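Local coordinates for SPbeta prophage-derived aminoglycoside N(3')-acetyltransferase-like protein YokD (PDB 2NYG) that binds coenzyme A and probably acts as an N-acetyltransferase of the antibiotic acetyltransferase family, which may contribute to antibiotic resistance, at residues A[16-21]-A[40-45]; A[73-78]-A[104-109]; A[153-158]-A[180-185]. All coordinates share one frame; numbering follows the deposited sequence.

Interaction 1 of 3, residues A[16-21]-A[40-45]; sequences QSITED and SSIGWV. With COA (coenzyme A), chain G.
Ile18, on helix 15-25, pushes its CD1 methyl against Ile42 and Val45 of the coenzyme A-binding loop that follows strand 32-37 of the central mixed sheet. One side of the loop packs on helix 15-25 while the other holds the cofactor. The loop begins at Ser40, where a chi1 of 57° turns OG to the diphosphate, within hydrogen-bonding distance of both O4A (2.9 Å) and O5A (2.8 Å) of coenzyme A. A backbone bond from Gly43 N to Ser40 O, 3.1 Å, closes the turn. Ser41 directs its OG back to Ser38 O. Ile42 then points to the helix, its CG2 lying 4.2 Å from Ile18 CD1. Gly43, at phi 102°, has backbone angles that would press a CB against the preceding carbonyl; its own carbonyl O lies by C2A of the adenine. Trp44 brings CD1 of its indole to 3.6 Å from the adenine amino nitrogen N6A, in an oblique approach, and also packs on Ile94 of the second subunit. Val45 completes the loop with the polar recognition of the adenine, made by its backbone: its N donates to N1A of coenzyme A over 2.9 Å, at an angle of 144°, and its carbonyl O accepts from N6A. N1A and N6A are the atoms adenine uses in Watson-Crick pairing. The Val45 side chain serves both sides, since its CB is 4.4 Å from Ile18 CD1 and its CG1 adds van der Waals contact to the base. Val52 and Ala55 of helix 48-60 and Val242 also touch Ile18, burying the apolar layer behind the cofactor, while Val45 CG1 lies 3.4 Å from N1A of coenzyme A.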
loop_
_atom_site.group_PDB
_atom_site.type_symbol
_atom_site.label_atom_id
_atom_site.label_comp_id
_atom_site.label_asym_id
_atom_site.label_seq_id
_atom_site.Cartn_x
_atom_site.Cartn_y
_atom_site.Cartn_z
ATOM N N GLN A 16 3.462 3.716 21.244
ATOM C CA GLN A 16 4.057 3.497 22.553
ATOM C C GLN A 16 3.536 2.276 23.291
ATOM O O GLN A 16 4.307 1.555 23.924
ATOM C CB GLN A 16 3.826 4.724 23.429
ATOM C CG GLN A 16 4.467 4.654 24.810
ATOM C CD GLN A 16 3.912 5.715 25.743
ATOM O OE1 GLN A 16 3.601 6.826 25.307
ATOM N NE2 GLN A 16 3.796 5.378 27.035
ATOM N N SER A 17 2.227 2.057 23.240
ATOM C CA SER A 17 1.653 0.924 23.941
ATOM C C SER A 17 2.005 -0.357 23.209
ATOM O O SER A 17 2.106 -1.412 23.826
ATOM C CB SER A 17 0.133 1.063 24.069
ATOM O OG SER A 17 -0.515 0.645 22.889
ATOM N N ILE A 18 2.177 -0.260 21.894
ATOM C CA ILE A 18 2.548 -1.420 21.102
ATOM C C ILE A 18 4.035 -1.647 21.329
ATOM O O ILE A 18 4.493 -2.781 21.370
ATOM C CB ILE A 18 2.257 -1.213 19.579
ATOM C CG1 ILE A 18 0.758 -1.307 19.320
ATOM C CG2 ILE A 18 2.960 -2.257 18.746
ATOM C CD1 ILE A 18 0.376 -1.149 17.849
ATOM N N THR A 19 4.787 -0.565 21.483
ATOM C CA THR A 19 6.213 -0.676 21.729
ATOM C C THR A 19 6.389 -1.405 23.048
ATOM O O THR A 19 7.227 -2.296 23.177
ATOM C CB THR A 19 6.895 0.696 21.840
ATOM O OG1 THR A 19 6.952 1.305 20.553
ATOM C CG2 THR A 19 8.298 0.549 22.317
ATOM N N GLU A 20 5.583 -1.031 24.029
ATOM C CA GLU A 20 5.675 -1.648 25.333
ATOM C C GLU A 20 5.377 -3.134 25.226
ATOM O O GLU A 20 6.174 -3.949 25.659
ATOM C CB GLU A 20 4.711 -0.952 26.321
ATOM N N ASP A 21 4.240 -3.485 24.635
ATOM C CA ASP A 21 3.853 -4.884 24.489
ATOM C C ASP A 21 4.900 -5.688 23.768
ATOM O O ASP A 21 5.174 -6.816 24.132
ATOM C CB ASP A 21 2.543 -5.025 23.724
ATOM C CG ASP A 21 1.410 -4.266 24.364
ATOM O OD1 ASP A 21 1.301 -4.265 25.605
ATOM O OD2 ASP A 21 0.610 -3.673 23.620
ATOM N N SER A 40 -5.611 -5.738 11.909
ATOM C CA SER A 40 -6.877 -5.726 12.642
ATOM C C SER A 40 -6.910 -6.496 13.967
ATOM O O SER A 40 -7.590 -6.096 14.905
ATOM C CB SER A 40 -8.014 -6.218 11.737
ATOM O OG SER A 40 -7.762 -7.514 11.229
ATOM N N SER A 41 -6.166 -7.586 14.046
ATOM C CA SER A 41 -6.135 -8.400 15.241
ATOM C C SER A 41 -5.597 -7.655 16.446
ATOM O O SER A 41 -5.630 -8.156 17.574
ATOM C CB SER A 41 -5.255 -9.608 15.004
ATOM O OG SER A 41 -3.955 -9.175 14.667
ATOM N N ILE A 42 -5.089 -6.456 16.208
ATOM C CA ILE A 42 -4.509 -5.678 17.287
ATOM C C ILE A 42 -5.516 -4.806 18.020
ATOM O O ILE A 42 -5.329 -4.487 19.201
ATOM C CB ILE A 42 -3.373 -4.777 16.766
ATOM C CG1 ILE A 42 -2.274 -5.633 16.142
ATOM C CG2 ILE A 42 -2.799 -3.952 17.906
ATOM C CD1 ILE A 42 -1.204 -4.823 15.462
ATOM N N GLY A 43 -6.591 -4.452 17.323
ATOM C CA GLY A 43 -7.582 -3.567 17.898
ATOM C C GLY A 43 -7.249 -2.239 17.246
ATOM O O GLY A 43 -6.173 -2.104 16.664
ATOM N N TRP A 44 -8.141 -1.262 17.328
ATOM C CA TRP A 44 -7.872 0.020 16.696
ATOM C C TRP A 44 -6.547 0.615 17.129
ATOM O O TRP A 44 -6.296 0.760 18.325
ATOM C CB TRP A 44 -8.969 1.039 17.017
ATOM C CG TRP A 44 -8.803 2.293 16.204
ATOM C CD1 TRP A 44 -8.940 2.400 14.860
ATOM C CD2 TRP A 44 -8.369 3.582 16.663
ATOM N NE1 TRP A 44 -8.617 3.662 14.442
ATOM C CE2 TRP A 44 -8.260 4.410 15.529
ATOM C CE3 TRP A 44 -8.053 4.113 17.920
ATOM C CZ2 TRP A 44 -7.848 5.746 15.606
ATOM C CZ3 TRP A 44 -7.641 5.444 17.999
ATOM C CH2 TRP A 44 -7.543 6.242 16.846
ATOM N N VAL A 45 -5.688 0.953 16.172
ATOM C CA VAL A 45 -4.428 1.590 16.545
ATOM C C VAL A 45 -4.366 3.008 15.947
ATOM O O VAL A 45 -4.608 3.209 14.766
ATOM C CB VAL A 45 -3.172 0.746 16.122
ATOM C CG1 VAL A 45 -3.552 -0.679 15.837
ATOM C CG2 VAL A 45 -2.492 1.358 14.951
HETATM N N1A COA G . -6.304 -0.674 13.890
HETATM C C2A COA G . -6.727 -1.997 13.707
HETATM N N3A COA G . -7.213 -2.379 12.474
HETATM C C4A COA G . -7.286 -1.475 11.435
HETATM C C5A COA G . -6.866 -0.139 11.572
HETATM C C6A COA G . -6.375 0.266 12.824
HETATM N N6A COA G . -5.967 1.513 13.020
HETATM N N7A COA G . -7.058 0.499 10.380
HETATM C C8A COA G . -7.583 -0.410 9.506
HETATM N N9A COA G . -7.724 -1.643 10.176
HETATM C C1B COA G . -8.253 -2.939 9.689
HETATM C C2B COA G . -9.123 -2.921 8.399
HETATM O O2B COA G . -10.441 -2.358 8.574
HETATM C C3B COA G . -9.158 -4.390 8.019
HETATM O O3B COA G . -10.278 -4.924 8.791
HETATM P P3B COA G . -11.492 -5.835 8.185
HETATM O O7A COA G . -11.263 -6.100 6.677
HETATM O O8A COA G . -12.795 -5.078 8.285
HETATM O O9A COA G . -11.570 -7.112 8.984
HETATM C C4B COA G . -7.781 -4.941 8.479
HETATM O O4B COA G . -7.304 -3.998 9.465
HETATM C C5B COA G . -6.713 -5.059 7.338
HETATM O O5B COA G . -5.506 -5.587 7.964
HETATM P P1A COA G . -4.723 -6.790 7.289
HETATM O O1A COA G . -3.542 -7.190 8.112
HETATM O O2A COA G . -4.298 -6.411 5.863
HETATM O O3A COA G . -5.824 -7.878 7.202
HETATM P P2A COA G . -6.356 -8.797 8.405
HETATM O O4A COA G . -7.814 -8.549 8.559
HETATM O O5A COA G . -5.648 -8.542 9.732
HETATM O O6A COA G . -5.957 -10.248 7.783
HETATM C CBP COA G . -3.873 -11.582 7.232
HETATM C CCP COA G . -4.855 -11.006 8.295
HETATM C CDP COA G . -4.579 -11.743 5.863
HETATM C CEP COA G . -2.677 -10.605 7.164
HETATM C CAP COA G . -3.508 -13.048 7.646
HETATM O OAP COA G . -4.269 -13.359 8.836
HETATM C C9P COA G . -2.010 -13.304 7.943
HETATM O O9P COA G . -1.732 -13.730 9.207
HETATM N N8P COA G . -0.976 -13.121 7.081
HETATM C C7P COA G . 0.435 -13.214 7.521
HETATM C C6P COA G . 1.407 -12.136 7.020
#

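Interaction 2 of 3, residues A[73-78]-A[104-109]; sequences VELSDP and NYTPTT
Thr109 and Glu74 meet where two irregular loops of the acetyltransferase domain come together, one after strand 65-69 and the other before helix 114-119; Leu75 is the central residue of an inverse gamma turn in the first. The tight part is the polar cluster round Thr109 OG1. This hydroxyl receives a weak bond from Val73 N, 3.0 Å long with an N-H...O angle of 130°, and lies 2.9 Å from Glu74 OE1; Gln71 O, outside the two segments, gathers round it as well. A bend at chi2 (96°) brings the Glu74 carboxylate alongside Thr109, with OE2 as a neighbour of the threonine methyl. Glu74 is exposed, and beyond the cluster its carboxylate makes the solvent side of the contact. Looser again is the apolar part, where Leu75 and Thr106 reach toward each other tip to tip, the buried Thr106 turning its hydroxyl to Asn102 N and its methyl to the leucine. Tyr101 touches both residues. Of the two leucine methyls, CD1 is 3.8 Å and CD2 4.0 Å from Thr106 CG2.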
loop_
_atom_site.group_PDB
_atom_site.type_symbol
_atom_site.label_atom_id
_atom_site.label_comp_id
_atom_site.label_asym_id
_atom_site.label_seq_id
_atom_site.Cartn_x
_atom_site.Cartn_y
_atom_site.Cartn_z
ATOM N N VAL A 73 2.332 -13.367 -5.595
ATOM C CA VAL A 73 1.930 -14.624 -6.203
ATOM C C VAL A 73 1.072 -14.502 -7.463
ATOM O O VAL A 73 1.044 -15.421 -8.272
ATOM C CB VAL A 73 1.189 -15.473 -5.153
ATOM C CG1 VAL A 73 0.802 -16.815 -5.727
ATOM C CG2 VAL A 73 2.079 -15.672 -3.950
ATOM N N GLU A 74 0.388 -13.371 -7.632
ATOM C CA GLU A 74 -0.478 -13.136 -8.792
ATOM C C GLU A 74 0.255 -13.058 -10.131
ATOM O O GLU A 74 -0.358 -13.168 -11.192
ATOM C CB GLU A 74 -1.284 -11.850 -8.602
ATOM C CG GLU A 74 -2.290 -11.915 -7.474
ATOM C CD GLU A 74 -1.764 -11.330 -6.194
ATOM O OE1 GLU A 74 -0.532 -11.182 -6.059
ATOM O OE2 GLU A 74 -2.593 -11.022 -5.318
ATOM N N LEU A 75 1.568 -12.855 -10.079
ATOM C CA LEU A 75 2.379 -12.766 -11.287
ATOM C C LEU A 75 2.828 -14.157 -11.734
ATOM O O LEU A 75 4.001 -14.398 -12.020
ATOM C CB LEU A 75 3.598 -11.870 -11.041
ATOM C CG LEU A 75 3.452 -10.377 -11.365
ATOM C CD1 LEU A 75 2.464 -9.719 -10.432
ATOM C CD2 LEU A 75 4.804 -9.712 -11.256
ATOM N N SER A 76 1.864 -15.065 -11.808
ATOM C CA SER A 76 2.121 -16.446 -12.189
ATOM C C SER A 76 1.326 -16.865 -13.419
ATOM O O SER A 76 0.499 -16.107 -13.926
ATOM C CB SER A 76 1.775 -17.359 -11.011
ATOM O OG SER A 76 0.520 -17.001 -10.454
ATOM N N ASP A 77 1.588 -18.077 -13.890
ATOM C CA ASP A 77 0.888 -18.616 -15.045
ATOM C C ASP A 77 -0.590 -18.766 -14.687
ATOM O O ASP A 77 -0.940 -19.488 -13.757
ATOM C CB ASP A 77 1.475 -19.966 -15.421
ATOM C CG ASP A 77 1.044 -20.413 -16.788
ATOM O OD1 ASP A 77 -0.184 -20.551 -16.995
ATOM O OD2 ASP A 77 1.932 -20.618 -17.650
ATOM N N PRO A 78 -1.477 -18.100 -15.441
ATOM C CA PRO A 78 -2.927 -18.129 -15.212
ATOM C C PRO A 78 -3.562 -19.512 -15.045
ATOM O O PRO A 78 -4.605 -19.640 -14.404
ATOM C CB PRO A 78 -3.477 -17.366 -16.412
ATOM C CG PRO A 78 -2.508 -17.719 -17.485
ATOM C CD PRO A 78 -1.180 -17.565 -16.781
ATOM N N ASN A 104 10.084 -2.118 -7.163
ATOM C CA ASN A 104 9.635 -0.812 -6.717
ATOM C C ASN A 104 8.142 -0.538 -6.728
ATOM O O ASN A 104 7.687 0.439 -6.127
ATOM C CB ASN A 104 10.406 0.258 -7.487
ATOM C CG ASN A 104 11.907 0.125 -7.291
ATOM O OD1 ASN A 104 12.641 -0.218 -8.214
ATOM N ND2 ASN A 104 12.367 0.374 -6.070
ATOM N N TYR A 105 7.366 -1.399 -7.379
ATOM C CA TYR A 105 5.934 -1.166 -7.403
ATOM C C TYR A 105 4.967 -2.330 -7.430
ATOM O O TYR A 105 3.794 -2.131 -7.158
ATOM C CB TYR A 105 5.582 -0.194 -8.536
ATOM C CG TYR A 105 6.077 -0.570 -9.918
ATOM C CD1 TYR A 105 5.437 -1.551 -10.680
ATOM C CD2 TYR A 105 7.154 0.103 -10.489
ATOM C CE1 TYR A 105 5.863 -1.840 -11.987
ATOM C CE2 TYR A 105 7.586 -0.180 -11.781
ATOM C CZ TYR A 105 6.941 -1.146 -12.530
ATOM O OH TYR A 105 7.379 -1.397 -13.816
ATOM N N THR A 106 5.417 -3.541 -7.732
ATOM C CA THR A 106 4.473 -4.660 -7.773
ATOM C C THR A 106 3.787 -4.923 -6.428
ATOM O O THR A 106 4.383 -5.470 -5.501
ATOM C CB THR A 106 5.156 -5.949 -8.251
ATOM O OG1 THR A 106 5.751 -5.724 -9.538
ATOM C CG2 THR A 106 4.136 -7.074 -8.352
ATOM N N PRO A 107 2.505 -4.555 -6.318
ATOM C CA PRO A 107 1.749 -4.752 -5.077
ATOM C C PRO A 107 1.793 -6.174 -4.495
ATOM O O PRO A 107 1.684 -7.163 -5.219
ATOM C CB PRO A 107 0.338 -4.312 -5.466
ATOM C CG PRO A 107 0.278 -4.619 -6.928
ATOM C CD PRO A 107 1.616 -4.171 -7.428
ATOM N N THR A 108 1.957 -6.266 -3.180
ATOM C CA THR A 108 1.996 -7.564 -2.508
ATOM C C THR A 108 0.619 -8.199 -2.555
ATOM O O THR A 108 -0.394 -7.511 -2.674
ATOM C CB THR A 108 2.362 -7.456 -1.012
ATOM O OG1 THR A 108 1.382 -6.664 -0.341
ATOM C CG2 THR A 108 3.714 -6.831 -0.822
ATOM N N THR A 109 0.596 -9.522 -2.443
ATOM C CA THR A 109 -0.641 -10.290 -2.443
ATOM C C THR A 109 -1.431 -9.907 -1.198
ATOM O O THR A 109 -0.881 -9.821 -0.106
ATOM C CB THR A 109 -0.329 -11.800 -2.442
ATOM O OG1 THR A 109 0.512 -12.099 -3.563
ATOM C CG2 THR A 109 -1.603 -12.626 -2.539
#

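Interaction 3 of 3, residues A[153-158]-A[180-185]; sequences FGLGEQ and SSTCFH. With COA (coenzyme A), chain G.
Leu155 lays its branched end against His185 and Thr182, joining the loop before helix 160-166 to the start of helix 183-187, a buried apolar contact in the core of the domain. Its two methyls part company. CD2 lies over one face of the His185 imidazole at the CG-CD2 bond, 4.0 Å from His185 CD2 and almost as near to CG. CD1 goes instead to Thr182, where the two side chains cross at about a right angle and CD1 lies 4.0 Å from Thr182 CG2. With chi1 at -166°, Leu155 CG stands anti to the backbone N and is sent toward the helix start; chi2 (35°) then distributes the two methyls between their partners. On Thr182 the branch that meets Leu155 CD1 is CG2, itself anti to the backbone N. The imidazole is held by a hydrogen bond from outside the two segments, between ND1 and Glu188 OE1, with Phe224 meeting the ring edge-to-face and Phe219 with planes at about 50°. Phe135 of strand 135-139 touches both Leu155 and Thr182, bringing the central sheet into the same packing. Ahead of the helix, Ser181 is the central residue of an inverse gamma turn, and the bonds from Phe184 N to Ser181 O, 3.0 Å, and from His185 N to Thr182 O, 3.1 Å, are turn-like i to i+3 bonds leading into the weakly bonded helix that carries the histidine. At the far end of this segment Ser180 belongs to the coenzyme A pocket, its OG making a weak bond of 3.4 Å to O9P of the pantetheine arm. The leucine meets the histidine at the root of the side chain too: Leu155 CG is 3.8 Å from His185 CB.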
loop_
_atom_site.group_PDB
_atom_site.type_symbol
_atom_site.label_atom_id
_atom_site.label_comp_id
_atom_site.label_asym_id
_atom_site.label_seq_id
_atom_site.Cartn_x
_atom_site.Cartn_y
_atom_site.Cartn_z
ATOM N N PHE A 153 13.728 -21.830 -7.249
ATOM C CA PHE A 153 13.541 -22.208 -5.860
ATOM C C PHE A 153 13.323 -20.936 -5.067
ATOM O O PHE A 153 12.200 -20.619 -4.700
ATOM C CB PHE A 153 14.758 -23.004 -5.384
ATOM C CG PHE A 153 14.955 -24.289 -6.147
ATOM C CD1 PHE A 153 16.196 -24.623 -6.686
ATOM C CD2 PHE A 153 13.871 -25.146 -6.369
ATOM C CE1 PHE A 153 16.351 -25.797 -7.443
ATOM C CE2 PHE A 153 14.012 -26.311 -7.117
ATOM C CZ PHE A 153 15.250 -26.637 -7.656
ATOM N N GLY A 154 14.390 -20.190 -4.828
ATOM C CA GLY A 154 14.266 -18.929 -4.111
ATOM C C GLY A 154 13.208 -18.832 -3.018
ATOM O O GLY A 154 12.299 -18.014 -3.068
ATOM N N LEU A 155 13.350 -19.692 -2.024
ATOM C CA LEU A 155 12.482 -19.757 -0.864
ATOM C C LEU A 155 13.184 -20.888 -0.124
ATOM O O LEU A 155 12.829 -21.286 0.985
ATOM C CB LEU A 155 11.048 -20.111 -1.267
ATOM C CG LEU A 155 9.983 -19.874 -0.184
ATOM C CD1 LEU A 155 10.340 -18.640 0.654
ATOM C CD2 LEU A 155 8.614 -19.698 -0.822
ATOM N N GLY A 156 14.225 -21.376 -0.789
ATOM C CA GLY A 156 15.060 -22.422 -0.255
ATOM C C GLY A 156 16.430 -21.820 -0.013
ATOM O O GLY A 156 16.537 -20.648 0.354
ATOM N N GLU A 157 17.476 -22.620 -0.206
ATOM C CA GLU A 157 18.846 -22.155 -0.022
ATOM C C GLU A 157 19.015 -21.013 -1.012
ATOM O O GLU A 157 18.412 -21.028 -2.091
ATOM C CB GLU A 157 19.841 -23.266 -0.367
ATOM C CG GLU A 157 19.457 -24.653 0.125
ATOM C CD GLU A 157 19.455 -24.765 1.636
ATOM O OE1 GLU A 157 19.942 -23.834 2.304
ATOM O OE2 GLU A 157 18.980 -25.794 2.162
ATOM N N GLN A 158 19.818 -20.026 -0.642
ATOM C CA GLN A 158 20.076 -18.872 -1.497
ATOM C C GLN A 158 19.061 -17.750 -1.381
ATOM O O GLN A 158 19.375 -16.602 -1.677
ATOM C CB GLN A 158 20.185 -19.295 -2.956
ATOM C CG GLN A 158 21.358 -20.202 -3.252
ATOM C CD GLN A 158 21.639 -20.266 -4.737
ATOM O OE1 GLN A 158 20.764 -20.631 -5.528
ATOM N NE2 GLN A 158 22.859 -19.896 -5.130
ATOM N N SER A 180 1.086 -19.266 8.557
ATOM C CA SER A 180 1.704 -18.124 7.878
ATOM C C SER A 180 3.204 -18.071 8.035
ATOM O O SER A 180 3.824 -17.176 7.499
ATOM C CB SER A 180 1.172 -16.798 8.425
ATOM O OG SER A 180 -0.239 -16.698 8.347
ATOM N N SER A 181 3.787 -19.000 8.789
ATOM C CA SER A 181 5.236 -19.003 9.020
ATOM C C SER A 181 6.068 -19.367 7.819
ATOM O O SER A 181 6.567 -20.477 7.723
ATOM C CB SER A 181 5.623 -19.952 10.148
ATOM O OG SER A 181 5.592 -19.289 11.387
ATOM N N THR A 182 6.253 -18.412 6.924
ATOM C CA THR A 182 7.029 -18.639 5.727
ATOM C C THR A 182 8.345 -19.394 5.936
ATOM O O THR A 182 8.783 -20.107 5.042
ATOM C CB THR A 182 7.322 -17.303 5.029
ATOM O OG1 THR A 182 6.087 -16.690 4.665
ATOM C CG2 THR A 182 8.131 -17.521 3.776
ATOM N N CYS A 183 8.975 -19.252 7.099
ATOM C CA CYS A 183 10.251 -19.920 7.322
ATOM C C CYS A 183 10.203 -21.434 7.097
ATOM O O CYS A 183 11.186 -22.026 6.640
ATOM C CB CYS A 183 10.781 -19.623 8.726
ATOM S SG CYS A 183 9.768 -20.278 10.047
ATOM N N PHE A 184 9.073 -22.063 7.410
ATOM C CA PHE A 184 8.939 -23.503 7.221
ATOM C C PHE A 184 9.211 -23.973 5.792
ATOM O O PHE A 184 9.772 -25.053 5.592
ATOM C CB PHE A 184 7.553 -23.958 7.664
ATOM C CG PHE A 184 7.370 -23.949 9.148
ATOM C CD1 PHE A 184 6.110 -23.795 9.707
ATOM C CD2 PHE A 184 8.469 -24.083 9.995
ATOM C CE1 PHE A 184 5.949 -23.772 11.088
ATOM C CE2 PHE A 184 8.316 -24.060 11.371
ATOM C CZ PHE A 184 7.057 -23.904 11.918
ATOM N N HIS A 185 8.811 -23.170 4.806
ATOM C CA HIS A 185 9.040 -23.530 3.419
ATOM C C HIS A 185 10.491 -23.952 3.238
ATOM O O HIS A 185 10.771 -24.870 2.480
ATOM C CB HIS A 185 8.763 -22.355 2.472
ATOM C CG HIS A 185 7.310 -22.083 2.218
ATOM N ND1 HIS A 185 6.470 -22.999 1.625
ATOM C CD2 HIS A 185 6.567 -20.968 2.423
ATOM C CE1 HIS A 185 5.273 -22.461 1.474
ATOM N NE2 HIS A 185 5.305 -21.230 1.950
HETATM N N1A COA G . -6.304 -0.674 13.890
HETATM C C2A COA G . -6.727 -1.997 13.707
HETATM N N3A COA G . -7.213 -2.379 12.474
HETATM C C4A COA G . -7.286 -1.475 11.435
HETATM C C5A COA G . -6.866 -0.139 11.572
HETATM C C6A COA G . -6.375 0.266 12.824
HETATM N N6A COA G . -5.967 1.513 13.020
HETATM N N7A COA G . -7.058 0.499 10.380
HETATM C C8A COA G . -7.583 -0.410 9.506
HETATM N N9A COA G . -7.724 -1.643 10.176
HETATM C C1B COA G . -8.253 -2.939 9.689
HETATM C C2B COA G . -9.123 -2.921 8.399
HETATM O O2B COA G . -10.441 -2.358 8.574
HETATM C C3B COA G . -9.158 -4.390 8.019
HETATM O O3B COA G . -10.278 -4.924 8.791
HETATM P P3B COA G . -11.492 -5.835 8.185
HETATM O O7A COA G . -11.263 -6.100 6.677
HETATM O O8A COA G . -12.795 -5.078 8.285
HETATM O O9A COA G . -11.570 -7.112 8.984
HETATM C C4B COA G . -7.781 -4.941 8.479
HETATM O O4B COA G . -7.304 -3.998 9.465
HETATM C C5B COA G . -6.713 -5.059 7.338
HETATM O O5B COA G . -5.506 -5.587 7.964
HETATM P P1A COA G . -4.723 -6.790 7.289
HETATM O O1A COA G . -3.542 -7.190 8.112
HETATM O O2A COA G . -4.298 -6.411 5.863
HETATM O O3A COA G . -5.824 -7.878 7.202
HETATM P P2A COA G . -6.356 -8.797 8.405
HETATM O O4A COA G . -7.814 -8.549 8.559
HETATM O O5A COA G . -5.648 -8.542 9.732
HETATM O O6A COA G . -5.957 -10.248 7.783
HETATM C CBP COA G . -3.873 -11.582 7.232
HETATM C CCP COA G . -4.855 -11.006 8.295
HETATM C CDP COA G . -4.579 -11.743 5.863
HETATM C CEP COA G . -2.677 -10.605 7.164
HETATM C CAP COA G . -3.508 -13.048 7.646
HETATM O OAP COA G . -4.269 -13.359 8.836
HETATM C C9P COA G . -2.010 -13.304 7.943
HETATM O O9P COA G . -1.732 -13.730 9.207
HETATM N N8P COA G . -0.976 -13.121 7.081
HETATM C C7P COA G . 0.435 -13.214 7.521
HETATM C C6P COA G . 1.407 -12.136 7.020
#

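Overall arrangement
Coenzyme A ties interactions 1 and 3 together: loop 40-45 holds its adenine and diphosphate, whereas segment 180-185 touches the pantetheine arm, and the centres of the two contacts lie about 28 Å apart. Interaction 2 makes no contact with the cofactor, but the Thr109 side chain is about 9 Å from it and about 12 Å from that of Gln114, a coenzyme A-binding residue just downstream. Interactions 2 and 3 are the nearest pair by centre, about 17 Å, with closest atoms about 8 Å apart. In sequence the three follow one another without interleaving, each closing before the next opens.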